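Local coordinates for protein fucose-binding lectin (Kordia periserrulae, PDB 6HTN) that binds fucose, here as methyl alpha-L-fucoside, in pockets between the blades of a beta-propeller and probably serves as a carbohydrate-binding lectin, at residues A[76-81]-A[91-96]; A[55-60]-A[106-111]; A[12-17]-A[31-36]; A[100-105]-A[118-123]. All coordinates share one frame; numbering follows the deposited sequence.

Interaction 1 (A[76-81]-A[91-96]). With MFU (methyl alpha-L-fucopyranoside), chain H.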
# COMPACT_ATOMS: atom_id res chain seq x y z
N LYS A 76 -12.45 5.81 8.16
CA LYS A 76 -13.78 5.30 7.78
C LYS A 76 -14.09 5.65 6.34
O LYS A 76 -13.61 6.68 5.81
CB LYS A 76 -14.83 5.86 8.73
CG LYS A 76 -14.56 5.37 10.16
CD LYS A 76 -15.74 5.33 11.05
CE LYS A 76 -15.45 4.81 12.42
NZ LYS A 76 -16.37 5.37 13.43
N ILE A 77 -14.88 4.81 5.70
CA ILE A 77 -15.30 5.05 4.31
C ILE A 77 -16.08 6.36 4.21
O ILE A 77 -16.99 6.60 5.03
CB ILE A 77 -16.07 3.86 3.70
CG1 ILE A 77 -15.16 2.62 3.72
CG2 ILE A 77 -16.56 4.18 2.30
CD1 ILE A 77 -15.90 1.30 3.52
N ILE A 78 -15.71 7.18 3.23
CA ILE A 78 -16.46 8.41 2.87
C ILE A 78 -17.10 8.19 1.52
O ILE A 78 -16.50 7.56 0.63
CB ILE A 78 -15.57 9.66 2.89
CG1 ILE A 78 -14.45 9.62 1.86
CG2 ILE A 78 -15.01 9.86 4.28
CD1 ILE A 78 -13.74 10.97 1.69
N GLU A 79 -18.33 8.68 1.37
CA GLU A 79 -19.09 8.61 0.12
C GLU A 79 -19.31 10.06 -0.36
O GLU A 79 -19.88 10.81 0.43
CB GLU A 79 -20.41 7.91 0.34
CG GLU A 79 -21.29 7.93 -0.92
CD GLU A 79 -22.67 7.33 -0.73
OE1 GLU A 79 -23.30 7.62 0.33
OE2 GLU A 79 -23.15 6.64 -1.68
N LEU A 80 -18.89 10.36 -1.55
CA LEU A 80 -19.11 11.68 -2.20
C LEU A 80 -20.08 11.50 -3.36
O LEU A 80 -19.94 10.57 -4.19
CB LEU A 80 -17.78 12.27 -2.60
CG LEU A 80 -16.81 12.41 -1.44
CD1 LEU A 80 -15.42 12.71 -1.99
CD2 LEU A 80 -17.25 13.44 -0.40
N CYS A 81 -21.08 12.36 -3.41
CA CYS A 81 -22.23 12.20 -4.32
C CYS A 81 -22.41 13.43 -5.22
O CYS A 81 -22.38 14.56 -4.69
CB CYS A 81 -23.51 12.08 -3.52
SG CYS A 81 -23.44 10.82 -2.22
N ALA A 91 -24.93 9.17 2.71
CA ALA A 91 -25.35 8.43 3.90
C ALA A 91 -24.33 7.40 4.37
O ALA A 91 -24.27 7.10 5.57
CB ALA A 91 -26.70 7.81 3.68
N LEU A 92 -23.52 6.86 3.47
CA LEU A 92 -22.54 5.81 3.88
C LEU A 92 -21.45 6.41 4.75
O LEU A 92 -20.85 5.69 5.54
CB LEU A 92 -21.97 5.10 2.66
CG LEU A 92 -21.04 3.90 2.97
CD1 LEU A 92 -21.77 2.84 3.82
CD2 LEU A 92 -20.62 3.24 1.67
N THR A 93 -21.12 7.70 4.57
CA THR A 93 -19.94 8.30 5.19
C THR A 93 -19.94 8.06 6.71
O THR A 93 -20.95 8.31 7.40
CB THR A 93 -19.89 9.79 4.91
OG1 THR A 93 -19.78 9.96 3.51
CG2 THR A 93 -18.78 10.49 5.67
N GLY A 94 -18.82 7.58 7.22
CA GLY A 94 -18.57 7.47 8.64
C GLY A 94 -19.15 6.22 9.29
O GLY A 94 -18.97 6.04 10.49
N GLN A 95 -19.83 5.34 8.56
CA GLN A 95 -20.45 4.13 9.16
C GLN A 95 -19.43 3.01 9.41
O GLN A 95 -19.57 2.27 10.40
CB GLN A 95 -21.62 3.64 8.33
CG GLN A 95 -22.78 4.64 8.28
CD GLN A 95 -24.03 3.97 7.73
OE1 GLN A 95 -24.38 2.86 8.18
NE2 GLN A 95 -24.71 4.62 6.80
N PHE A 96 -18.46 2.81 8.50
CA PHE A 96 -17.61 1.61 8.54
C PHE A 96 -16.15 1.97 8.37
O PHE A 96 -15.79 2.84 7.57
CB PHE A 96 -18.02 0.65 7.42
CG PHE A 96 -19.47 0.23 7.50
CD1 PHE A 96 -19.87 -0.68 8.47
CD2 PHE A 96 -20.40 0.74 6.63
CE1 PHE A 96 -21.20 -1.07 8.56
CE2 PHE A 96 -21.73 0.36 6.73
CZ PHE A 96 -22.12 -0.53 7.67
C1 MFU H . -27.96 9.36 -1.54
C2 MFU H . -26.81 8.91 -0.64
C3 MFU H . -26.91 7.39 -0.47
C4 MFU H . -26.82 6.74 -1.81
C5 MFU H . -28.01 7.25 -2.67
C6 MFU H . -27.98 6.63 -4.05
O1 MFU H . -29.15 9.12 -0.79
O2 MFU H . -26.96 9.59 0.61
O3 MFU H . -25.89 6.97 0.44
O4 MFU H . -25.63 7.06 -2.52
O5 MFU H . -27.86 8.72 -2.80
CM MFU H . -30.26 9.46 -1.64
O HOH W 1 -18.20 7.91 12.42
O HOH W 2 -18.48 4.35 5.94

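Interaction 2 (A[55-60]-A[106-111])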
# COMPACT_ATOMS: atom_id res chain seq x y z
N THR A 55 -18.55 4.94 -9.26
CA THR A 55 -19.61 4.35 -10.09
C THR A 55 -20.51 5.51 -10.53
O THR A 55 -20.53 6.56 -9.87
CB THR A 55 -20.35 3.23 -9.32
OG1 THR A 55 -21.13 2.54 -10.32
CG2 THR A 55 -21.15 3.72 -8.16
N SER A 56 -21.27 5.31 -11.60
CA SER A 56 -22.19 6.36 -12.08
C SER A 56 -23.35 5.72 -12.80
O SER A 56 -23.23 4.57 -13.24
CB SER A 56 -21.44 7.33 -12.96
OG SER A 56 -20.95 6.72 -14.13
N TRP A 57 -24.43 6.46 -12.93
CA TRP A 57 -25.60 5.96 -13.72
C TRP A 57 -26.31 7.18 -14.31
O TRP A 57 -26.31 8.25 -13.70
CB TRP A 57 -26.54 5.16 -12.84
CG TRP A 57 -27.21 5.90 -11.73
CD1 TRP A 57 -28.45 6.47 -11.75
CD2 TRP A 57 -26.69 6.17 -10.43
NE1 TRP A 57 -28.76 7.01 -10.55
CE2 TRP A 57 -27.69 6.85 -9.70
CE3 TRP A 57 -25.50 5.85 -9.78
CZ2 TRP A 57 -27.53 7.26 -8.39
CZ3 TRP A 57 -25.37 6.24 -8.46
CH2 TRP A 57 -26.35 6.93 -7.77
N LEU A 58 -27.02 6.92 -15.40
CA LEU A 58 -27.88 7.94 -16.06
C LEU A 58 -29.32 7.71 -15.67
O LEU A 58 -29.78 6.54 -15.80
CB LEU A 58 -27.74 7.78 -17.56
CG LEU A 58 -26.48 8.36 -18.18
CD1 LEU A 58 -26.30 7.84 -19.59
CD2 LEU A 58 -26.51 9.91 -18.09
N ASP A 59 -30.01 8.76 -15.22
CA ASP A 59 -31.47 8.62 -14.95
C ASP A 59 -32.22 8.79 -16.27
O ASP A 59 -31.60 9.04 -17.32
CB ASP A 59 -31.91 9.50 -13.80
CG ASP A 59 -31.89 10.98 -14.09
OD1 ASP A 59 -32.00 11.38 -15.30
OD2 ASP A 59 -31.77 11.73 -13.11
N SER A 60 -33.54 8.62 -16.21
CA SER A 60 -34.38 8.60 -17.45
C SER A 60 -34.39 9.99 -18.10
O SER A 60 -34.68 10.05 -19.31
CB SER A 60 -35.78 8.12 -17.14
OG SER A 60 -36.36 8.99 -16.20
N SER A 106 -22.81 -0.43 -9.59
CA SER A 106 -24.21 -0.03 -9.39
C SER A 106 -25.01 -0.47 -10.62
O SER A 106 -24.44 -0.68 -11.70
CB SER A 106 -24.33 1.47 -9.18
OG SER A 106 -23.86 2.19 -10.26
N TRP A 107 -26.32 -0.55 -10.43
CA TRP A 107 -27.25 -0.83 -11.55
C TRP A 107 -28.61 -0.23 -11.22
O TRP A 107 -28.96 -0.09 -10.08
CB TRP A 107 -27.36 -2.35 -11.83
CG TRP A 107 -28.03 -3.11 -10.73
CD1 TRP A 107 -29.34 -3.50 -10.68
CD2 TRP A 107 -27.43 -3.65 -9.55
NE1 TRP A 107 -29.60 -4.18 -9.53
CE2 TRP A 107 -28.44 -4.28 -8.81
CE3 TRP A 107 -26.14 -3.56 -9.00
CZ2 TRP A 107 -28.18 -4.90 -7.59
CZ3 TRP A 107 -25.90 -4.16 -7.80
CH2 TRP A 107 -26.91 -4.82 -7.10
N LEU A 108 -29.38 0.04 -12.28
CA LEU A 108 -30.77 0.56 -12.17
C LEU A 108 -31.74 -0.62 -12.36
O LEU A 108 -31.54 -1.36 -13.31
CB LEU A 108 -31.01 1.58 -13.26
CG LEU A 108 -30.47 2.98 -12.95
CD1 LEU A 108 -30.47 3.80 -14.24
CD2 LEU A 108 -31.25 3.66 -11.83
N ASP A 109 -32.69 -0.77 -11.48
CA ASP A 109 -33.77 -1.78 -11.65
C ASP A 109 -34.84 -1.21 -12.59
O ASP A 109 -34.75 -0.04 -13.03
CB ASP A 109 -34.28 -2.28 -10.31
CG ASP A 109 -35.07 -1.30 -9.49
OD1 ASP A 109 -35.62 -0.30 -10.08
OD2 ASP A 109 -35.14 -1.52 -8.25
N LYS A 110 -35.85 -2.03 -12.88
CA LYS A 110 -36.95 -1.70 -13.83
C LYS A 110 -37.70 -0.44 -13.37
O LYS A 110 -38.27 0.21 -14.25
CB LYS A 110 -37.91 -2.91 -13.96
CG LYS A 110 -38.76 -3.16 -12.72
CD LYS A 110 -39.59 -4.44 -12.80
CE LYS A 110 -40.30 -4.77 -11.50
NZ LYS A 110 -40.13 -6.21 -11.18
N ASN A 111 -37.75 -0.14 -12.07
CA ASN A 111 -38.48 1.02 -11.53
C ASN A 111 -37.60 2.27 -11.51
O ASN A 111 -38.08 3.30 -10.96
CB ASN A 111 -38.98 0.77 -10.11
CG ASN A 111 -39.91 -0.43 -10.08
OD1 ASN A 111 -40.66 -0.68 -11.02
ND2 ASN A 111 -39.86 -1.21 -9.01
O HOH W 3 -24.45 2.20 -13.00

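Interaction 3 (A[12-17]-A[31-36]). With MFU (methyl alpha-L-fucopyranoside), chain G; MFU (methyl alpha-L-fucopyranoside), chain O.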
# COMPACT_ATOMS: atom_id res chain seq x y z
N GLN A 12 -21.43 10.68 -27.42
CA GLN A 12 -20.15 11.27 -26.91
C GLN A 12 -19.84 10.61 -25.55
O GLN A 12 -20.68 10.69 -24.65
CB GLN A 12 -20.26 12.79 -26.76
CG GLN A 12 -19.08 13.44 -26.07
CD GLN A 12 -17.80 13.30 -26.85
OE1 GLN A 12 -17.69 13.74 -27.99
NE2 GLN A 12 -16.77 12.68 -26.26
N ILE A 13 -18.62 10.13 -25.43
CA ILE A 13 -18.11 9.56 -24.14
C ILE A 13 -17.76 10.70 -23.17
O ILE A 13 -17.18 11.72 -23.57
CB ILE A 13 -16.91 8.64 -24.40
CG1 ILE A 13 -16.53 7.86 -23.13
CG2 ILE A 13 -15.71 9.37 -24.97
CD1 ILE A 13 -17.66 6.98 -22.60
N HIS A 14 -18.07 10.49 -21.91
CA HIS A 14 -17.67 11.34 -20.77
C HIS A 14 -16.86 10.47 -19.82
O HIS A 14 -17.34 9.38 -19.49
CB HIS A 14 -18.87 11.94 -20.07
CG HIS A 14 -19.69 12.77 -21.02
ND1 HIS A 14 -19.53 14.16 -21.08
CD2 HIS A 14 -20.61 12.43 -21.97
CE1 HIS A 14 -20.36 14.64 -22.03
NE2 HIS A 14 -21.01 13.63 -22.59
N LEU A 15 -15.67 10.93 -19.44
CA LEU A 15 -14.81 10.18 -18.48
C LEU A 15 -14.66 11.00 -17.23
O LEU A 15 -14.49 12.25 -17.30
CB LEU A 15 -13.43 9.93 -19.12
CG LEU A 15 -13.37 9.24 -20.47
CD1 LEU A 15 -11.92 9.18 -20.99
CD2 LEU A 15 -13.93 7.83 -20.40
N ARG A 16 -14.66 10.34 -16.08
CA ARG A 16 -14.38 10.99 -14.79
C ARG A 16 -13.34 10.12 -14.07
O ARG A 16 -13.66 8.93 -13.80
CB ARG A 16 -15.59 11.26 -13.94
CG ARG A 16 -16.62 12.17 -14.60
CD ARG A 16 -16.09 13.62 -14.65
NE ARG A 16 -17.12 14.53 -15.23
CZ ARG A 16 -17.29 14.79 -16.51
NH1 ARG A 16 -16.62 14.20 -17.45
NH2 ARG A 16 -18.22 15.66 -16.85
N ILE A 17 -12.17 10.67 -13.79
CA ILE A 17 -11.03 9.91 -13.21
C ILE A 17 -10.71 10.53 -11.86
O ILE A 17 -10.39 11.75 -11.80
CB ILE A 17 -9.84 9.90 -14.16
CG1 ILE A 17 -10.18 9.53 -15.60
CG2 ILE A 17 -8.70 9.07 -13.59
CD1 ILE A 17 -10.85 8.14 -15.74
N CYS A 31 -11.68 15.36 -15.83
CA CYS A 31 -12.89 15.20 -16.67
C CYS A 31 -12.56 15.27 -18.14
O CYS A 31 -11.76 16.12 -18.55
CB CYS A 31 -13.88 16.30 -16.37
SG CYS A 31 -14.32 16.53 -14.66
N TRP A 32 -13.22 14.41 -18.93
CA TRP A 32 -13.15 14.47 -20.40
C TRP A 32 -14.58 14.51 -20.89
O TRP A 32 -15.35 13.57 -20.56
CB TRP A 32 -12.41 13.30 -20.99
CG TRP A 32 -12.38 13.22 -22.49
CD1 TRP A 32 -13.38 12.78 -23.32
CD2 TRP A 32 -11.29 13.62 -23.32
NE1 TRP A 32 -12.96 12.86 -24.62
CE2 TRP A 32 -11.68 13.37 -24.65
CE3 TRP A 32 -10.02 14.16 -23.07
CZ2 TRP A 32 -10.81 13.63 -25.71
CZ3 TRP A 32 -9.17 14.41 -24.12
CH2 TRP A 32 -9.57 14.16 -25.43
N ASP A 33 -14.96 15.52 -21.67
CA ASP A 33 -16.33 15.62 -22.23
C ASP A 33 -16.32 15.66 -23.75
O ASP A 33 -17.39 15.37 -24.34
CB ASP A 33 -17.06 16.84 -21.73
CG ASP A 33 -17.37 16.83 -20.26
OD1 ASP A 33 -17.75 15.75 -19.76
OD2 ASP A 33 -17.41 17.89 -19.70
N SER A 34 -15.21 15.99 -24.41
CA SER A 34 -15.19 16.10 -25.89
C SER A 34 -13.77 16.04 -26.41
O SER A 34 -13.48 15.19 -27.24
CB SER A 34 -15.88 17.35 -26.38
OG SER A 34 -15.33 18.50 -25.77
N ASN A 35 -12.90 16.96 -25.96
CA ASN A 35 -11.59 17.06 -26.63
C ASN A 35 -10.46 17.44 -25.69
O ASN A 35 -9.35 17.60 -26.21
CB ASN A 35 -11.67 18.12 -27.73
CG ASN A 35 -11.93 19.51 -27.19
OD1 ASN A 35 -12.40 19.78 -26.07
ND2 ASN A 35 -11.71 20.47 -28.07
N LYS A 36 -10.67 17.52 -24.39
CA LYS A 36 -9.56 17.87 -23.48
C LYS A 36 -9.90 17.43 -22.06
O LYS A 36 -11.06 17.32 -21.67
CB LYS A 36 -9.29 19.37 -23.50
CG LYS A 36 -10.38 20.22 -22.90
CD LYS A 36 -10.16 21.75 -23.06
CE LYS A 36 -11.16 22.44 -22.18
NZ LYS A 36 -10.95 23.92 -22.10
C1 MFU G . -18.61 18.44 -14.41
C2 MFU G . -17.77 18.24 -13.15
C3 MFU G . -18.52 17.78 -11.94
C4 MFU G . -19.18 16.45 -12.28
C5 MFU G . -20.03 16.80 -13.51
C6 MFU G . -20.71 15.49 -14.04
O1 MFU G . -19.51 19.39 -13.97
O2 MFU G . -17.22 19.55 -12.75
O3 MFU G . -17.70 17.57 -10.77
O4 MFU G . -18.22 15.46 -12.71
O5 MFU G . -19.23 17.14 -14.65
CM MFU G . -20.39 19.77 -15.06
C1 MFU O . -8.15 9.50 -26.45
C2 MFU O . -7.27 9.74 -25.22
C3 MFU O . -7.98 10.63 -24.28
C4 MFU O . -9.33 10.16 -23.83
C5 MFU O . -10.17 10.02 -25.14
C6 MFU O . -11.52 9.47 -24.80
O1 MFU O . -8.25 10.77 -27.06
O2 MFU O . -6.06 10.35 -25.71
O3 MFU O . -7.11 10.89 -23.13
O4 MFU O . -9.21 8.87 -23.23
O5 MFU O . -9.47 9.15 -26.00
CM MFU O . -9.18 10.73 -28.21
O HOH W 4 -14.10 12.31 -27.31

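Interaction 4 (A[100-105]-A[118-123])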
# COMPACT_ATOMS: atom_id res chain seq x y z
N SER A 100 -8.75 -0.46 2.75
CA SER A 100 -8.40 -0.65 1.34
C SER A 100 -9.17 0.40 0.52
O SER A 100 -10.18 0.80 0.98
CB SER A 100 -8.62 -2.10 0.91
OG SER A 100 -10.01 -2.46 0.97
N THR A 101 -8.68 0.74 -0.64
CA THR A 101 -9.36 1.63 -1.60
C THR A 101 -10.64 0.92 -1.97
O THR A 101 -10.58 -0.16 -2.55
CB THR A 101 -8.53 1.95 -2.82
OG1 THR A 101 -7.36 2.67 -2.42
CG2 THR A 101 -9.32 2.75 -3.84
N PRO A 102 -11.82 1.50 -1.71
CA PRO A 102 -13.06 0.76 -1.96
C PRO A 102 -13.29 0.56 -3.45
O PRO A 102 -12.88 1.40 -4.30
CB PRO A 102 -14.15 1.66 -1.40
CG PRO A 102 -13.44 2.51 -0.35
CD PRO A 102 -12.07 2.71 -0.90
N ASP A 103 -13.93 -0.56 -3.76
CA ASP A 103 -14.49 -0.81 -5.09
C ASP A 103 -15.99 -0.56 -5.03
O ASP A 103 -16.60 -0.77 -3.99
CB ASP A 103 -14.29 -2.28 -5.51
CG ASP A 103 -12.86 -2.59 -5.90
OD1 ASP A 103 -12.23 -1.76 -6.59
OD2 ASP A 103 -12.36 -3.69 -5.46
N ALA A 104 -16.56 -0.15 -6.15
CA ALA A 104 -18.01 0.09 -6.19
C ALA A 104 -18.56 -0.27 -7.56
O ALA A 104 -17.87 -0.14 -8.57
CB ALA A 104 -18.33 1.53 -5.90
N THR A 105 -19.81 -0.77 -7.56
CA THR A 105 -20.56 -0.99 -8.81
C THR A 105 -22.03 -0.65 -8.51
O THR A 105 -22.41 -0.53 -7.34
CB THR A 105 -20.35 -2.40 -9.37
OG1 THR A 105 -20.88 -2.46 -10.70
CG2 THR A 105 -21.01 -3.44 -8.50
N VAL A 118 -20.61 -1.64 -2.50
CA VAL A 118 -19.28 -1.09 -2.18
C VAL A 118 -18.50 -2.17 -1.44
O VAL A 118 -19.08 -2.80 -0.53
CB VAL A 118 -19.41 0.15 -1.31
CG1 VAL A 118 -18.03 0.67 -0.92
CG2 VAL A 118 -20.19 1.23 -2.04
N TYR A 119 -17.24 -2.40 -1.79
CA TYR A 119 -16.44 -3.49 -1.20
C TYR A 119 -15.15 -2.89 -0.64
O TYR A 119 -14.48 -2.13 -1.33
CB TYR A 119 -16.10 -4.53 -2.26
CG TYR A 119 -17.33 -5.13 -2.89
CD1 TYR A 119 -17.97 -4.48 -3.92
CD2 TYR A 119 -17.89 -6.34 -2.43
CE1 TYR A 119 -19.14 -4.97 -4.48
CE2 TYR A 119 -19.03 -6.83 -2.99
CZ TYR A 119 -19.65 -6.15 -4.00
OH TYR A 119 -20.85 -6.57 -4.54
N ALA A 120 -14.83 -3.27 0.59
CA ALA A 120 -13.55 -2.86 1.19
C ALA A 120 -13.22 -3.77 2.34
O ALA A 120 -14.12 -4.22 3.09
CB ALA A 120 -13.63 -1.43 1.69
N TYR A 121 -11.92 -3.96 2.60
CA TYR A 121 -11.52 -4.59 3.86
C TYR A 121 -11.91 -3.70 5.04
O TYR A 121 -11.80 -2.48 4.93
CB TYR A 121 -10.03 -4.86 3.86
CG TYR A 121 -9.60 -6.11 3.12
CD1 TYR A 121 -9.57 -7.33 3.78
CD2 TYR A 121 -9.23 -6.07 1.80
CE1 TYR A 121 -9.12 -8.47 3.15
CE2 TYR A 121 -8.74 -7.20 1.16
CZ TYR A 121 -8.71 -8.41 1.84
OH TYR A 121 -8.27 -9.54 1.20
N ASN A 122 -12.20 -4.32 6.17
CA ASN A 122 -12.44 -3.56 7.42
C ASN A 122 -11.25 -3.76 8.37
O ASN A 122 -10.19 -4.30 7.98
CB ASN A 122 -13.80 -3.90 8.01
CG ASN A 122 -13.87 -5.26 8.67
OD1 ASN A 122 -12.85 -5.97 8.75
ND2 ASN A 122 -15.07 -5.60 9.18
N GLN A 123 -11.42 -3.25 9.57
CA GLN A 123 -10.33 -3.21 10.55
C GLN A 123 -9.91 -4.63 10.98
O GLN A 123 -8.80 -4.80 11.47
CB GLN A 123 -10.75 -2.38 11.78
CG GLN A 123 -11.82 -3.01 12.67
CD GLN A 123 -13.26 -2.91 12.23
OE1 GLN A 123 -13.62 -2.55 11.10
NE2 GLN A 123 -14.14 -3.13 13.20
O HOH W 5 -11.18 -2.57 -1.47

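Interaction 1 (A[76-81]-A[91-96])
Glu79 reaches from strand 77-82 toward the loop at Ala91 and Leu92 with its side chain extended (chi1 175°, chi2 -176°), which carries the carboxylate to the bound methyl fucoside. Its OE1 takes the sugar hydroxyl O3 at 2.7 Å and also the amide N of Leu92 at 3.2 Å, the latter arriving from above the carboxylate plane. OE2 receives sugar O4 and is bonded to Tyr69 as well, so each oxygen has two partners, which should restrict rotation of the carboxylate. The N of Ala91 completes this side of the site by donating to sugar O2 at 3.0 Å. Next after Leu92, Thr93 turns OG1 beside its own backbone N (chi1 -62°), where it accepts an almost straight bond of 2.9 Å from Glu79 N; its CG2 meets CG2 of Ile78. The backbone then takes over: Gly94 N, at the third position of a type II turn, donates to Ile77 O, and Ile77 N donates to Phe96 O at 2.9 Å. Beside these bonds Ile77 CG2 packs on Leu92 CD2, while the aliphatic CD of Lys76 lies against Gly94 O. Carboxylate and loop amide together form one wall of an inter-blade fucose pocket of a beta-propeller lectin.

Interaction 2 (A[55-60]-A[106-111])
Leu108 lays its two methyls against the Trp57 indole and the backbone beyond it, CD2 lying 4.0 Å from Trp57 CD1 and CD1 reaching Leu58 O at 3.2 Å. The two side chains cross at about a right angle. This is a blade-to-blade contact of the beta-propeller: strands 53-58 and 103-108 are the first strands of successive four-stranded blades and run nearly parallel, 13° apart. Their axes are 7.2 Å apart at the closest, and the links across the gap are made by side chains and a water. Trp57 is held from its own blade by stacking on His65, and its side chain lies close to a bound fucoside. Deeper along the strands, Thr55 and Ser106 point toward each other. Thr55 OG1 is swung opposite its backbone N (chi1 -167°), Ser106 OG sits between its backbone N and carbonyl carbon (chi1 60°), and the two hydroxyls share a hydrogen bond. Thr55 CG2 covers Ser106 CB at 4.0 Å. Just outside this pair a water donates to Ser56 O at 2.7 Å and binds Ser106 OG at 2.8 Å, so the serine hydroxyl has both a protein and a solvent partner, with Thr55 OG1 2.8 Å from Ser106 OG.

Interaction 3 (A[12-17]-A[31-36])
Asp33 OD1 gathers three hydrogen bonds from the opposite strand. His14 ND1 donates to it at 2.7 Å in a nearly straight bond, in the plane of the imidazole but from above the carboxylate plane, the two planes being 57° apart. Arg16 grips the same oxygen end-on with NH1 and NH2 in a salt bridge, NH2 lying 2.9 Å from Asp33 OD1 on its syn lone pair. The other carboxylate oxygen is held by Tyr38, and His14 NE2 by Asp8, so the cluster is braced from behind; three donors on OD1 would be expected to favour a charged carboxylate. A bend at chi2 (-72°) folds the Arg16 chain back over Cys31, whose SG is 3.4 Å from Arg16 CD and lies over one face of the guanidinium. From there Arg16 NE donates to fucoside O4 and Arg16 NH2 to its ring oxygen O5 at 2.8 Å, with Asp33 as the second shell that orients it. Backbone bonds pair Leu15 with Trp32 in both directions, Leu15 N to Trp32 O being 2.9 Å. Leu15 CB packs on Trp32 CB at 4.0 Å, and a second fucoside lies over one face of the indole, with its C6 3.7 Å from Trp32 NE1. A water joins Trp32 NE1, Gln12 NE2 and Ser34 O. The hairpin of strands 13-20 and 27-32 forms the middle of its blade, flanked by strands 3-7 and 37-39, while Ile13 and Leu15 pack on Trp107 and Tyr119 of a second subunit.

Interaction 4 (A[100-105]-A[118-123])
Asp103 and Tyr119 face each other as an antiparallel hydrogen-bonded pair: Asp103 N donates to Tyr119 O at 2.9 Å and Tyr119 N to Asp103 O at 2.8 Å. Longer CA-H...O contacts run alongside, from Pro102 CA to Tyr119 O and from Val118 CA to Asp103 O. Where the regular pairing ends, a side chain replaces the backbone. Ser100 OG, whose chi1 of 65° tucks it back over its own main chain, accepts from Tyr121 N at 2.9 Å and lies at the edge of the Tyr121 ring, near its plane. A water sits beside it, bound to Ser100 OG at 2.7 Å and donating to Thr101 O, with a weak bond to Tyr119 O.

The apolar contacts gather on the face carrying Ala104 and Val118. Val118 spreads its two methyls along the neighbouring strand, CG1 to Pro102 CB at 4.0 Å and CG2 to Ala104 CB at 4.3 Å, and Ala120 CB adds to the patch beside the proline. On the other face stand Asp103 and Tyr119; the carboxylate of Asp103 is bonded to the N of Gly2 of a second subunit, and the Tyr119 ring meets Tyr142 edge-to-face.

Strands 103-108 and 114-121 thus make the first hairpin of their blade, with strand 127-132 continuing the sheet beyond Val118 and Ala120, strand 64-71 of the preceding blade covering Pro102 and Ala104, and the second subunit against Asp103 and Thr105.

Overall arrangement
Interactions 3 and 4 each pair the start of one blade strand with the end of the next, antiparallel one, whereas interaction 2 spans two blades at the surface and relies on a hydroxyl pair, a leucine-tryptophan contact and water. Interactions 1, 3 and 4 are partly buried. Interaction 1 joins a strand to the loop leading into the following blade. It touches interaction 4 through Ile77 on Ala120 and Leu92 on Val118, an apolar seam between blades; interaction 2 meets interaction 4 at Thr55 and shares strand 103-108. Fucoside is gripped by a carboxylate in interaction 1 and by a guanidinium in interaction 3, the most charged contact. Interactions 2, 3 and 4 also reach the second subunit.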